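Local coordinates for protein 3-carboxy-cis,cis-muconate cycloisomerase (Pseudomonas putida, PDB 1RE5) that is a cycloisomerase of the lyase family with the aspartase/fumarase fold, assembled from four long, mainly helical chains, at residues L29-A34 and Q107-T112; Q178-L183 and A237-L242; V189-G194 and Q224-Q229; P299-T304 and P328-L333. All blocks are in the same frame, centred on the assembly; numbering follows the deposited sequence.

Interaction 1: L29-A34 and Q107-T112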
loop_
_atom_site.group_PDB
_atom_site.type_symbol
_atom_site.label_atom_id
_atom_site.label_comp_id
_atom_site.label_asym_id
_atom_site.label_seq_id
_atom_site.Cartn_x
_atom_site.Cartn_y
_atom_site.Cartn_z
ATOM N N LEU D 29 32.723 3.532 2.845
ATOM C CA LEU D 29 34.164 3.603 2.998
ATOM C C LEU D 29 34.813 2.506 2.155
ATOM O O LEU D 29 35.831 2.746 1.495
ATOM C CB LEU D 29 34.545 3.460 4.468
ATOM C CG LEU D 29 34.039 4.642 5.299
ATOM C CD1 LEU D 29 34.249 4.377 6.792
ATOM C CD2 LEU D 29 34.747 5.907 4.850
ATOM N N ASP D 30 34.221 1.314 2.165
ATOM C CA ASP D 30 34.739 0.198 1.371
ATOM C C ASP D 30 34.822 0.621 -0.091
ATOM O O ASP D 30 35.759 0.259 -0.819
ATOM C CB ASP D 30 33.817 -1.018 1.492
ATOM C CG ASP D 30 34.084 -1.831 2.745
ATOM O OD1 ASP D 30 34.632 -1.274 3.730
ATOM O OD2 ASP D 30 33.734 -3.030 2.745
ATOM N N PHE D 31 33.825 1.390 -0.516
ATOM C CA PHE D 31 33.781 1.884 -1.880
ATOM C C PHE D 31 34.950 2.838 -2.119
ATOM O O PHE D 31 35.678 2.693 -3.101
ATOM C CB PHE D 31 32.471 2.624 -2.136
ATOM C CG PHE D 31 32.450 3.369 -3.440
ATOM C CD1 PHE D 31 32.284 2.684 -4.648
ATOM C CD2 PHE D 31 32.636 4.753 -3.465
ATOM C CE1 PHE D 31 32.301 3.360 -5.858
ATOM C CE2 PHE D 31 32.657 5.443 -4.677
ATOM C CZ PHE D 31 32.488 4.743 -5.878
ATOM N N GLU D 32 35.121 3.805 -1.216
ATOM C CA GLU D 32 36.200 4.793 -1.324
ATOM C C GLU D 32 37.586 4.155 -1.423
ATOM O O GLU D 32 38.384 4.501 -2.306
ATOM C CB GLU D 32 36.150 5.750 -0.131
ATOM C CG GLU D 32 34.881 6.605 -0.105
ATOM C CD GLU D 32 34.695 7.433 -1.381
ATOM O OE1 GLU D 32 33.560 7.871 -1.653
ATOM O OE2 GLU D 32 35.681 7.656 -2.113
ATOM N N ALA D 33 37.870 3.226 -0.512
ATOM C CA ALA D 33 39.147 2.532 -0.514
ATOM C C ALA D 33 39.304 1.824 -1.850
ATOM O O ALA D 33 40.301 2.004 -2.543
ATOM C CB ALA D 33 39.201 1.531 0.621
ATOM N N ALA D 34 38.311 1.027 -2.222
ATOM C CA ALA D 34 38.368 0.310 -3.488
ATOM C C ALA D 34 38.591 1.260 -4.679
ATOM O O ALA D 34 39.272 0.901 -5.645
ATOM C CB ALA D 34 37.083 -0.481 -3.682
ATOM N N GLN D 107 25.944 9.502 -5.129
ATOM C CA GLN D 107 25.144 8.296 -5.306
ATOM C C GLN D 107 25.982 7.050 -5.629
ATOM O O GLN D 107 25.591 5.935 -5.286
ATOM C CB GLN D 107 24.072 8.510 -6.385
ATOM C CG GLN D 107 23.023 7.404 -6.386
ATOM C CD GLN D 107 21.891 7.641 -7.349
ATOM O OE1 GLN D 107 20.964 6.839 -7.435
ATOM N NE2 GLN D 107 21.953 8.741 -8.081
ATOM N N ASP D 108 27.125 7.234 -6.285
ATOM C CA ASP D 108 27.983 6.102 -6.612
ATOM C C ASP D 108 28.399 5.415 -5.322
ATOM O O ASP D 108 28.343 4.181 -5.216
ATOM C CB ASP D 108 29.244 6.554 -7.343
ATOM C CG ASP D 108 28.960 7.073 -8.730
ATOM O OD1 ASP D 108 28.106 6.489 -9.419
ATOM O OD2 ASP D 108 29.604 8.059 -9.145
ATOM N N ALA D 109 28.805 6.222 -4.341
ATOM C CA ALA D 109 29.248 5.683 -3.057
ATOM C C ALA D 109 28.091 5.090 -2.264
ATOM O O ALA D 109 28.207 4.018 -1.665
ATOM C CB ALA D 109 29.931 6.764 -2.244
ATOM N N MET D 110 26.972 5.801 -2.260
ATOM C CA MET D 110 25.785 5.357 -1.548
ATOM C C MET D 110 25.155 4.062 -2.101
ATOM O O MET D 110 24.913 3.109 -1.351
ATOM C CB MET D 110 24.764 6.471 -1.567
ATOM C CG MET D 110 25.238 7.709 -0.874
ATOM S SD MET D 110 23.848 8.816 -0.656
ATOM C CE MET D 110 24.338 10.144 -1.767
ATOM N N ASP D 111 24.880 4.019 -3.402
ATOM C CA ASP D 111 24.285 2.822 -3.978
ATOM C C ASP D 111 25.228 1.625 -3.893
ATOM O O ASP D 111 24.808 0.513 -3.563
ATOM C CB ASP D 111 23.886 3.049 -5.445
ATOM C CG ASP D 111 22.534 3.739 -5.601
ATOM O OD1 ASP D 111 21.847 4.000 -4.582
ATOM O OD2 ASP D 111 22.157 4.017 -6.764
ATOM N N THR D 112 26.502 1.835 -4.197
ATOM C CA THR D 112 27.434 0.720 -4.142
ATOM C C THR D 112 27.578 0.237 -2.714
ATOM O O THR D 112 27.619 -0.970 -2.467
ATOM C CB THR D 112 28.809 1.095 -4.694
ATOM O OG1 THR D 112 28.687 1.436 -6.089
ATOM C CG2 THR D 112 29.776 -0.086 -4.533
#
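Helices 21-40 and 106-142 cross with F31 set against A109, their local axes 8.9 Å apart at closest approach and 121° between their N-to-C directions. The backbones come nearest at that same pair, whose CA atoms lie 6.0 Å apart, consistent with the small side chain of A109. F31 carries most of the contact. Its CG stands trans to the backbone N (chi1 170°), which sends the ring straight at the other helix. There one ring face rests on the backbone turn of D108 and A109: A109 CA sits 4.0 Å from the centroid of the F31 ring, 28° off its normal, a CH-pi contact over the face. The methyl CB of A109 adds an apolar touch to F31 CD2 at 3.6 Å. An aromatic side chain of helix 21-40 thus packs on the first turns of the long helix 106-142 of the aspartase/fumarase fold. T112 approaches the same ring obliquely, its CG2 3.7 Å from F31 CD1, while its OG1 donates to D108 O at 2.9 Å and also pairs with the backbone N of Q191. D108 O receives the backbone N-H of T112 as well, so it takes two donors from one residue. At the ring edge, near its plane, lies the carboxylate of E32, whose OE1 reaches A109 CB at 3.8 Å. D108 meets the ring through its carbonyl O, over one face, and through its CB, 4.0 Å from F31 CZ; its carboxylate leads away to the backbone N of T105 and to those of G193 and G194.

Interaction 2: Q178-L183 and A237-L242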
loop_
_atom_site.group_PDB
_atom_site.type_symbol
_atom_site.label_atom_id
_atom_site.label_comp_id
_atom_site.label_asym_id
_atom_site.label_seq_id
_atom_site.Cartn_x
_atom_site.Cartn_y
_atom_site.Cartn_z
ATOM N N GLN D 178 15.206 -20.354 -5.258
ATOM C CA GLN D 178 15.386 -20.368 -6.702
ATOM C C GLN D 178 15.380 -18.931 -7.217
ATOM O O GLN D 178 16.252 -18.541 -7.979
ATOM C CB GLN D 178 14.224 -21.152 -7.296
ATOM C CG GLN D 178 14.302 -21.578 -8.728
ATOM C CD GLN D 178 13.009 -22.304 -9.140
ATOM O OE1 GLN D 178 12.544 -23.238 -8.448
ATOM N NE2 GLN D 178 12.419 -21.876 -10.267
ATOM N N ARG D 179 14.399 -18.144 -6.783
ATOM C CA ARG D 179 14.271 -16.750 -7.206
ATOM C C ARG D 179 15.468 -15.918 -6.754
ATOM O O ARG D 179 16.001 -15.104 -7.521
ATOM C CB ARG D 179 12.971 -16.153 -6.652
ATOM C CG ARG D 179 11.699 -16.712 -7.302
ATOM C CD ARG D 179 10.437 -16.335 -6.516
ATOM N NE ARG D 179 9.228 -16.811 -7.179
ATOM C CZ ARG D 179 8.243 -17.463 -6.567
ATOM N NH1 ARG D 179 8.314 -17.714 -5.267
ATOM N NH2 ARG D 179 7.192 -17.892 -7.260
ATOM N N LEU D 180 15.885 -16.122 -5.506
ATOM C CA LEU D 180 17.033 -15.414 -4.934
ATOM C C LEU D 180 18.297 -15.713 -5.746
ATOM O O LEU D 180 19.169 -14.871 -5.931
ATOM C CB LEU D 180 17.216 -15.867 -3.483
ATOM C CG LEU D 180 16.834 -14.895 -2.362
ATOM C CD1 LEU D 180 15.834 -13.847 -2.842
ATOM C CD2 LEU D 180 16.305 -15.681 -1.195
ATOM N N GLN D 181 18.371 -16.934 -6.243
ATOM C CA GLN D 181 19.508 -17.373 -7.026
ATOM C C GLN D 181 19.502 -16.676 -8.379
ATOM O O GLN D 181 20.540 -16.214 -8.848
ATOM C CB GLN D 181 19.430 -18.890 -7.208
ATOM C CG GLN D 181 20.720 -19.567 -7.596
ATOM C CD GLN D 181 20.570 -21.078 -7.661
ATOM O OE1 GLN D 181 19.766 -21.609 -8.441
ATOM N NE2 GLN D 181 21.341 -21.781 -6.838
ATOM N N GLU D 182 18.331 -16.586 -8.999
ATOM C CA GLU D 182 18.229 -15.969 -10.311
ATOM C C GLU D 182 18.476 -14.475 -10.327
ATOM O O GLU D 182 18.921 -13.937 -11.341
ATOM C CB GLU D 182 16.863 -16.249 -10.920
ATOM C CG GLU D 182 16.510 -17.722 -10.972
ATOM C CD GLU D 182 15.120 -17.966 -11.529
ATOM O OE1 GLU D 182 14.257 -17.075 -11.350
ATOM O OE2 GLU D 182 14.889 -19.045 -12.128
ATOM N N LEU D 183 18.194 -13.797 -9.220
ATOM C CA LEU D 183 18.387 -12.356 -9.180
ATOM C C LEU D 183 19.784 -11.950 -8.705
ATOM O O LEU D 183 20.202 -10.797 -8.866
ATOM C CB LEU D 183 17.317 -11.703 -8.289
ATOM C CG LEU D 183 17.353 -11.883 -6.767
ATOM C CD1 LEU D 183 18.477 -11.078 -6.140
ATOM C CD2 LEU D 183 16.041 -11.407 -6.196
ATOM N N ALA D 237 13.510 -6.490 -3.058
ATOM C CA ALA D 237 12.535 -6.223 -2.003
ATOM C C ALA D 237 11.285 -7.054 -2.240
ATOM O O ALA D 237 10.639 -7.524 -1.314
ATOM C CB ALA D 237 12.175 -4.741 -1.989
ATOM N N SER D 238 10.958 -7.231 -3.507
ATOM C CA SER D 238 9.790 -7.985 -3.894
ATOM C C SER D 238 9.884 -9.464 -3.510
ATOM O O SER D 238 8.921 -10.060 -3.038
ATOM C CB SER D 238 9.587 -7.831 -5.394
ATOM O OG SER D 238 8.555 -8.680 -5.814
ATOM N N VAL D 239 11.044 -10.072 -3.711
ATOM C CA VAL D 239 11.198 -11.482 -3.359
ATOM C C VAL D 239 11.126 -11.613 -1.843
ATOM O O VAL D 239 10.530 -12.551 -1.316
ATOM C CB VAL D 239 12.539 -12.055 -3.906
ATOM C CG1 VAL D 239 12.676 -13.529 -3.533
ATOM C CG2 VAL D 239 12.578 -11.898 -5.430
ATOM N N LEU D 240 11.730 -10.662 -1.136
ATOM C CA LEU D 240 11.675 -10.679 0.326
ATOM C C LEU D 240 10.196 -10.586 0.730
ATOM O O LEU D 240 9.761 -11.169 1.738
ATOM C CB LEU D 240 12.465 -9.500 0.902
ATOM C CG LEU D 240 13.850 -9.790 1.506
ATOM C CD1 LEU D 240 14.657 -10.687 0.602
ATOM C CD2 LEU D 240 14.577 -8.474 1.732
ATOM N N GLY D 241 9.431 -9.865 -0.093
ATOM C CA GLY D 241 8.014 -9.698 0.151
ATOM C C GLY D 241 7.336 -11.048 0.060
ATOM O O GLY D 241 6.519 -11.406 0.919
ATOM N N LEU D 242 7.677 -11.797 -0.986
ATOM C CA LEU D 242 7.128 -13.130 -1.199
ATOM C C LEU D 242 7.442 -14.026 0.010
ATOM O O LEU D 242 6.585 -14.785 0.479
ATOM C CB LEU D 242 7.731 -13.725 -2.473
ATOM C CG LEU D 242 6.941 -13.824 -3.793
ATOM C CD1 LEU D 242 5.841 -12.775 -3.903
ATOM C CD2 LEU D 242 7.939 -13.704 -4.943
#
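V239 is the centre of this contact, with side chains from three positions of 178-183 gathered on its two methyls. CG1 of V239 receives L180 CD1 and, more loosely, R179 CB at 4.1 Å. CG2 takes L183, whose CD2 stands 3.6 Å away, the two side chains running alongside and pointing opposite ways. The valine can serve both flanks because CG1 lies trans to its backbone N (chi1 180°) while CG2 keeps to the side of that nitrogen. One turn on, L242 lies athwart the arm of R179: L242 CD2 is 4.0 Å from R179 CD and sits over a face of the guanidinium, toward its rim. The two helices, 162-187 and 231-257, run almost exactly antiparallel here, at 174° and 10.4 Å between local axes, as neighbouring long helices do in the central bundle of the aspartase/fumarase fold. Beyond the first shell, L122, I125 and L129 of helix 106-142 back L180. The extended arm of R179 passes over the leucine to salt bridges with D231 and E235 of the second subunit, which probably fix the plane of the guanidinium on L242. S238, just before the valine, is hydrogen-bonded through its OG to S238 of the second subunit, and F306 of that subunit packs on S238 and L242.

Interaction 3: V189-G194 and Q224-Q229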
loop_
_atom_site.group_PDB
_atom_site.type_symbol
_atom_site.label_atom_id
_atom_site.label_comp_id
_atom_site.label_asym_id
_atom_site.label_seq_id
_atom_site.Cartn_x
_atom_site.Cartn_y
_atom_site.Cartn_z
ATOM N N VAL D 189 25.574 -5.578 -8.655
ATOM C CA VAL D 189 26.280 -4.815 -9.670
ATOM C C VAL D 189 26.834 -3.536 -9.055
ATOM O O VAL D 189 26.352 -3.066 -8.014
ATOM C CB VAL D 189 25.359 -4.441 -10.857
ATOM C CG1 VAL D 189 25.015 -5.684 -11.660
ATOM C CG2 VAL D 189 24.085 -3.745 -10.346
ATOM N N LEU D 190 27.854 -2.984 -9.706
ATOM C CA LEU D 190 28.494 -1.767 -9.240
ATOM C C LEU D 190 27.721 -0.536 -9.712
ATOM O O LEU D 190 27.068 -0.571 -10.757
ATOM C CB LEU D 190 29.924 -1.693 -9.782
ATOM C CG LEU D 190 30.636 -0.354 -9.546
ATOM C CD1 LEU D 190 31.148 -0.301 -8.108
ATOM C CD2 LEU D 190 31.768 -0.185 -10.548
ATOM N N GLN D 191 27.787 0.538 -8.927
ATOM C CA GLN D 191 27.141 1.794 -9.294
ATOM C C GLN D 191 28.264 2.811 -9.425
ATOM O O GLN D 191 28.745 3.362 -8.422
ATOM C CB GLN D 191 26.171 2.293 -8.220
ATOM C CG GLN D 191 25.464 3.576 -8.646
ATOM C CD GLN D 191 24.386 3.322 -9.688
ATOM O OE1 GLN D 191 23.205 3.194 -9.345
ATOM N NE2 GLN D 191 24.781 3.228 -10.956
ATOM N N PHE D 192 28.681 3.057 -10.663
ATOM C CA PHE D 192 29.769 3.993 -10.922
ATOM C C PHE D 192 29.447 4.770 -12.191
ATOM O O PHE D 192 29.640 4.270 -13.303
ATOM C CB PHE D 192 31.074 3.203 -11.085
ATOM C CG PHE D 192 32.310 4.053 -11.101
ATOM C CD1 PHE D 192 32.575 4.941 -10.056
ATOM C CD2 PHE D 192 33.227 3.943 -12.141
ATOM C CE1 PHE D 192 33.746 5.709 -10.049
ATOM C CE2 PHE D 192 34.393 4.701 -12.143
ATOM C CZ PHE D 192 34.655 5.588 -11.091
ATOM N N GLY D 193 28.950 5.988 -12.026
ATOM C CA GLY D 193 28.599 6.774 -13.185
ATOM C C GLY D 193 28.990 8.226 -13.071
ATOM O O GLY D 193 28.972 8.945 -14.069
ATOM N N GLY D 194 29.344 8.669 -11.868
ATOM C CA GLY D 194 29.728 10.060 -11.693
ATOM C C GLY D 194 28.565 11.035 -11.864
ATOM O O GLY D 194 27.457 10.647 -12.242
ATOM N N GLN D 224 25.368 -0.359 -17.892
ATOM C CA GLN D 224 25.450 1.089 -17.729
ATOM C C GLN D 224 25.087 1.462 -16.302
ATOM O O GLN D 224 24.529 0.650 -15.573
ATOM C CB GLN D 224 24.479 1.788 -18.683
ATOM C CG GLN D 224 23.034 1.312 -18.580
ATOM C CD GLN D 224 22.169 1.829 -19.726
ATOM O OE1 GLN D 224 21.217 1.166 -20.163
ATOM N NE2 GLN D 224 22.489 3.027 -20.214
ATOM N N PRO D 225 25.425 2.694 -15.875
ATOM C CA PRO D 225 25.095 3.133 -14.510
ATOM C C PRO D 225 23.572 3.129 -14.362
ATOM O O PRO D 225 22.858 3.230 -15.355
ATOM C CB PRO D 225 25.673 4.545 -14.460
ATOM C CG PRO D 225 26.869 4.447 -15.364
ATOM C CD PRO D 225 26.322 3.663 -16.534
ATOM N N TRP D 226 23.072 3.018 -13.137
ATOM C CA TRP D 226 21.621 2.990 -12.928
ATOM C C TRP D 226 21.118 3.933 -11.823
ATOM O O TRP D 226 20.301 3.540 -10.995
ATOM C CB TRP D 226 21.164 1.556 -12.633
ATOM C CG TRP D 226 22.073 0.832 -11.678
ATOM C CD1 TRP D 226 23.301 0.304 -11.958
ATOM C CD2 TRP D 226 21.862 0.629 -10.274
ATOM N NE1 TRP D 226 23.869 -0.212 -10.818
ATOM C CE2 TRP D 226 23.009 -0.027 -9.770
ATOM C CE3 TRP D 226 20.814 0.940 -9.390
ATOM C CZ2 TRP D 226 23.142 -0.375 -8.422
ATOM C CZ3 TRP D 226 20.947 0.593 -8.043
ATOM C CH2 TRP D 226 22.106 -0.059 -7.576
ATOM N N HIS D 227 21.587 5.180 -11.831
ATOM C CA HIS D 227 21.176 6.153 -10.821
ATOM C C HIS D 227 19.657 6.315 -10.697
ATOM O O HIS D 227 19.147 6.506 -9.586
ATOM C CB HIS D 227 21.797 7.529 -11.100
ATOM C CG HIS D 227 23.292 7.542 -11.042
ATOM N ND1 HIS D 227 24.001 6.956 -10.015
ATOM C CD2 HIS D 227 24.213 8.055 -11.890
ATOM C CE1 HIS D 227 25.295 7.103 -10.235
ATOM N NE2 HIS D 227 25.451 7.765 -11.367
ATOM N N THR D 228 18.936 6.254 -11.818
ATOM C CA THR D 228 17.486 6.412 -11.774
ATOM C C THR D 228 16.693 5.240 -12.386
ATOM O O THR D 228 15.519 5.388 -12.765
ATOM C CB THR D 228 17.042 7.757 -12.417
ATOM O OG1 THR D 228 17.396 7.792 -13.803
ATOM C CG2 THR D 228 17.714 8.915 -11.717
ATOM N N GLN D 229 17.353 4.084 -12.486
ATOM C CA GLN D 229 16.721 2.854 -12.965
ATOM C C GLN D 229 16.872 1.933 -11.742
ATOM O O GLN D 229 17.895 1.249 -11.588
ATOM C CB GLN D 229 17.480 2.281 -14.164
ATOM C CG GLN D 229 17.380 3.101 -15.462
ATOM C CD GLN D 229 15.961 3.224 -16.007
ATOM O OE1 GLN D 229 15.076 2.442 -15.652
ATOM N NE2 GLN D 229 15.745 4.202 -16.884
#
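Two loops meet here in a buried, mixed polar and aromatic contact: the segment 189-194 follows helix 162-187, the segment 224-229 leads into helix 231-257, and Q191 of the first is held between W226 and H227 of the second. The closest CA atoms, 5.2 Å apart, belong to G193 and P225. The chain of Q191 leaves with CG trans to the backbone N and then bends at chi2 (75°), which lays its amide over one face of the W226 indole, the two planes 37° apart. Q191 CD comes to 3.6 Å from W226 CE2. On its other neighbour, the same CD stands 3.7 Å from ND1 of the H227 imidazole, so the amide links two aromatic groups. Farther along, G193 lets rings come up to its bare backbone: P225 CG is 3.6 Å from G193 CA, and H227 NE2 is 3.8 Å from that same atom. V189 CG2 lies obliquely against the pyrrole side of the indole, 3.6 Å from W226 NE1. A type I turn from W226 to Q229 carries the second loop onward to its helix, and R232 of that helix makes a cation-pi contact with W226. A hydrogen bond between the loops runs from W226 NE1 to L190 O, 3.2 Å long and bent to 152° at the hydrogen. The indole nitrogen sits well above the carbonyl plane of L190, so this is probably a modest bond; even so it gives the buried N-H an acceptor and, with the glutamine amide over its face, should help fix how the indole is turned.

Interaction 4: P299-T304 and P328-L333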
loop_
_atom_site.group_PDB
_atom_site.type_symbol
_atom_site.label_atom_id
_atom_site.label_comp_id
_atom_site.label_asym_id
_atom_site.label_seq_id
_atom_site.Cartn_x
_atom_site.Cartn_y
_atom_site.Cartn_z
ATOM N N PRO D 299 4.003 -5.586 2.939
ATOM C CA PRO D 299 3.346 -5.101 1.708
ATOM C C PRO D 299 3.395 -3.572 1.535
ATOM O O PRO D 299 3.644 -3.058 0.443
ATOM C CB PRO D 299 1.915 -5.639 1.825
ATOM C CG PRO D 299 2.070 -6.870 2.680
ATOM C CD PRO D 299 3.092 -6.439 3.731
ATOM N N GLY D 300 3.165 -2.843 2.614
ATOM C CA GLY D 300 3.216 -1.396 2.531
ATOM C C GLY D 300 4.620 -0.884 2.238
ATOM O O GLY D 300 4.799 0.045 1.436
ATOM N N LEU D 301 5.623 -1.477 2.879
ATOM C CA LEU D 301 6.998 -1.052 2.655
ATOM C C LEU D 301 7.417 -1.354 1.225
ATOM O O LEU D 301 8.161 -0.593 0.607
ATOM C CB LEU D 301 7.941 -1.734 3.644
ATOM C CG LEU D 301 7.628 -1.300 5.070
ATOM C CD1 LEU D 301 8.446 -2.101 6.055
ATOM C CD2 LEU D 301 7.895 0.204 5.187
ATOM N N LEU D 302 6.921 -2.459 0.695
ATOM C CA LEU D 302 7.230 -2.841 -0.670
ATOM C C LEU D 302 6.634 -1.882 -1.691
ATOM O O LEU D 302 7.284 -1.527 -2.689
ATOM C CB LEU D 302 6.667 -4.210 -0.957
ATOM C CG LEU D 302 7.770 -5.177 -1.270
ATOM C CD1 LEU D 302 8.583 -5.391 -0.007
ATOM C CD2 LEU D 302 7.159 -6.471 -1.784
ATOM N N SER D 303 5.381 -1.488 -1.460
ATOM C CA SER D 303 4.726 -0.602 -2.403
ATOM C C SER D 303 5.448 0.723 -2.426
ATOM O O SER D 303 5.443 1.404 -3.451
ATOM C CB SER D 303 3.244 -0.435 -2.066
ATOM O OG SER D 303 3.069 0.150 -0.798
ATOM N N THR D 304 6.105 1.078 -1.322
ATOM C CA THR D 304 6.849 2.337 -1.299
ATOM C C THR D 304 7.974 2.283 -2.330
ATOM O O THR D 304 8.178 3.227 -3.096
ATOM C CB THR D 304 7.462 2.645 0.083
ATOM O OG1 THR D 304 6.417 2.931 1.026
ATOM C CG2 THR D 304 8.381 3.863 -0.008
ATOM N N PRO D 328 16.061 -1.179 4.123
ATOM C CA PRO D 328 16.601 -1.852 5.306
ATOM C C PRO D 328 15.476 -2.395 6.192
ATOM O O PRO D 328 15.556 -3.515 6.693
ATOM C CB PRO D 328 17.423 -0.756 5.979
ATOM C CG PRO D 328 17.903 0.047 4.807
ATOM C CD PRO D 328 16.647 0.163 3.976
ATOM N N ASP D 329 14.422 -1.618 6.379
ATOM C CA ASP D 329 13.325 -2.096 7.208
ATOM C C ASP D 329 12.796 -3.430 6.711
ATOM O O ASP D 329 12.528 -4.331 7.504
ATOM C CB ASP D 329 12.174 -1.086 7.239
ATOM C CG ASP D 329 12.383 -0.005 8.272
ATOM O OD1 ASP D 329 11.454 0.822 8.458
ATOM O OD2 ASP D 329 13.479 0.015 8.894
ATOM N N ILE D 330 12.634 -3.549 5.397
ATOM C CA ILE D 330 12.126 -4.784 4.816
ATOM C C ILE D 330 13.042 -5.953 5.173
ATOM O O ILE D 330 12.579 -6.984 5.647
ATOM C CB ILE D 330 12.001 -4.661 3.287
ATOM C CG1 ILE D 330 10.967 -3.594 2.935
ATOM C CG2 ILE D 330 11.590 -5.999 2.696
ATOM C CD1 ILE D 330 10.891 -3.260 1.470
ATOM N N CYS D 331 14.342 -5.777 4.956
ATOM C CA CYS D 331 15.322 -6.811 5.263
ATOM C C CYS D 331 15.279 -7.233 6.727
ATOM O O CYS D 331 15.334 -8.429 7.046
ATOM C CB CYS D 331 16.723 -6.316 4.916
ATOM S SG CYS D 331 17.019 -6.232 3.142
ATOM N N CYS D 332 15.183 -6.259 7.625
ATOM C CA CYS D 332 15.152 -6.580 9.045
ATOM C C CYS D 332 13.882 -7.321 9.428
ATOM O O CYS D 332 13.925 -8.309 10.160
ATOM C CB CYS D 332 15.300 -5.303 9.873
ATOM S SG CYS D 332 16.908 -4.541 9.631
ATOM N N LEU D 333 12.752 -6.843 8.919
ATOM C CA LEU D 333 11.452 -7.452 9.190
ATOM C C LEU D 333 11.447 -8.920 8.785
ATOM O O LEU D 333 10.987 -9.788 9.535
ATOM C CB LEU D 333 10.363 -6.700 8.418
ATOM C CG LEU D 333 9.263 -5.930 9.170
ATOM C CD1 LEU D 333 9.608 -5.752 10.645
ATOM C CD2 LEU D 333 9.072 -4.579 8.488
#
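On the helix that presses L301 and L302 against I330, the carbonyl oxygen of G300 is gripped by two donors. S303 OG donates to it at 2.8 Å and T304 N at 3.2 Å, both from the same face of the carbonyl plane; with chi1 at 62°, the serine hydroxyl turns back to its own helix. The contact with 328-333 is wholly apolar. I330 enters between the two leucines: its CG1 meets L301 CB at 3.6 Å, and its tip, CD1, meets L302 CD1 at 3.5 Å. The isoleucine reaches that far because its chain runs extended beyond CG1 (chi2 172°). L301 stretches the other way, its CD1 touching L333 CD2 at 3.5 Å and lying across CB of D329. Around this layer L301 packs on L301 of the third subunit, while F306 of the second subunit covers L302. P299, G300, S303 and T304 also line the pockets that hold 2,3-dihydroxy-1,4-dithiobutane in the crystal. The local axes of the helices lie 9.9 Å apart at 150°, the near-antiparallel packing typical of the multi-subunit helix bundle at the heart of the aspartase/fumarase fold.

All four contacts are buried, but they divide by place. Interactions 2 and 4 lie near the middle of the chain, 13 Å between centres, and join mainly through L302, which packs on A237, S238 and G241, and by L240 against C331; both are antiparallel helix pairs, mainly aliphatic, with the arm of R179 added in interaction 2, and both are bordered by other subunits. Interactions 1 and 3 have their centres 28 and 27 Å from the chain centre and are more mixed, with aromatic rings on backbone or amide. They too adjoin: D108 ties the loop 189-194 to helix 106-142. Interaction 3, where two loops meet, alone has an assigned hydrogen bond between its segments.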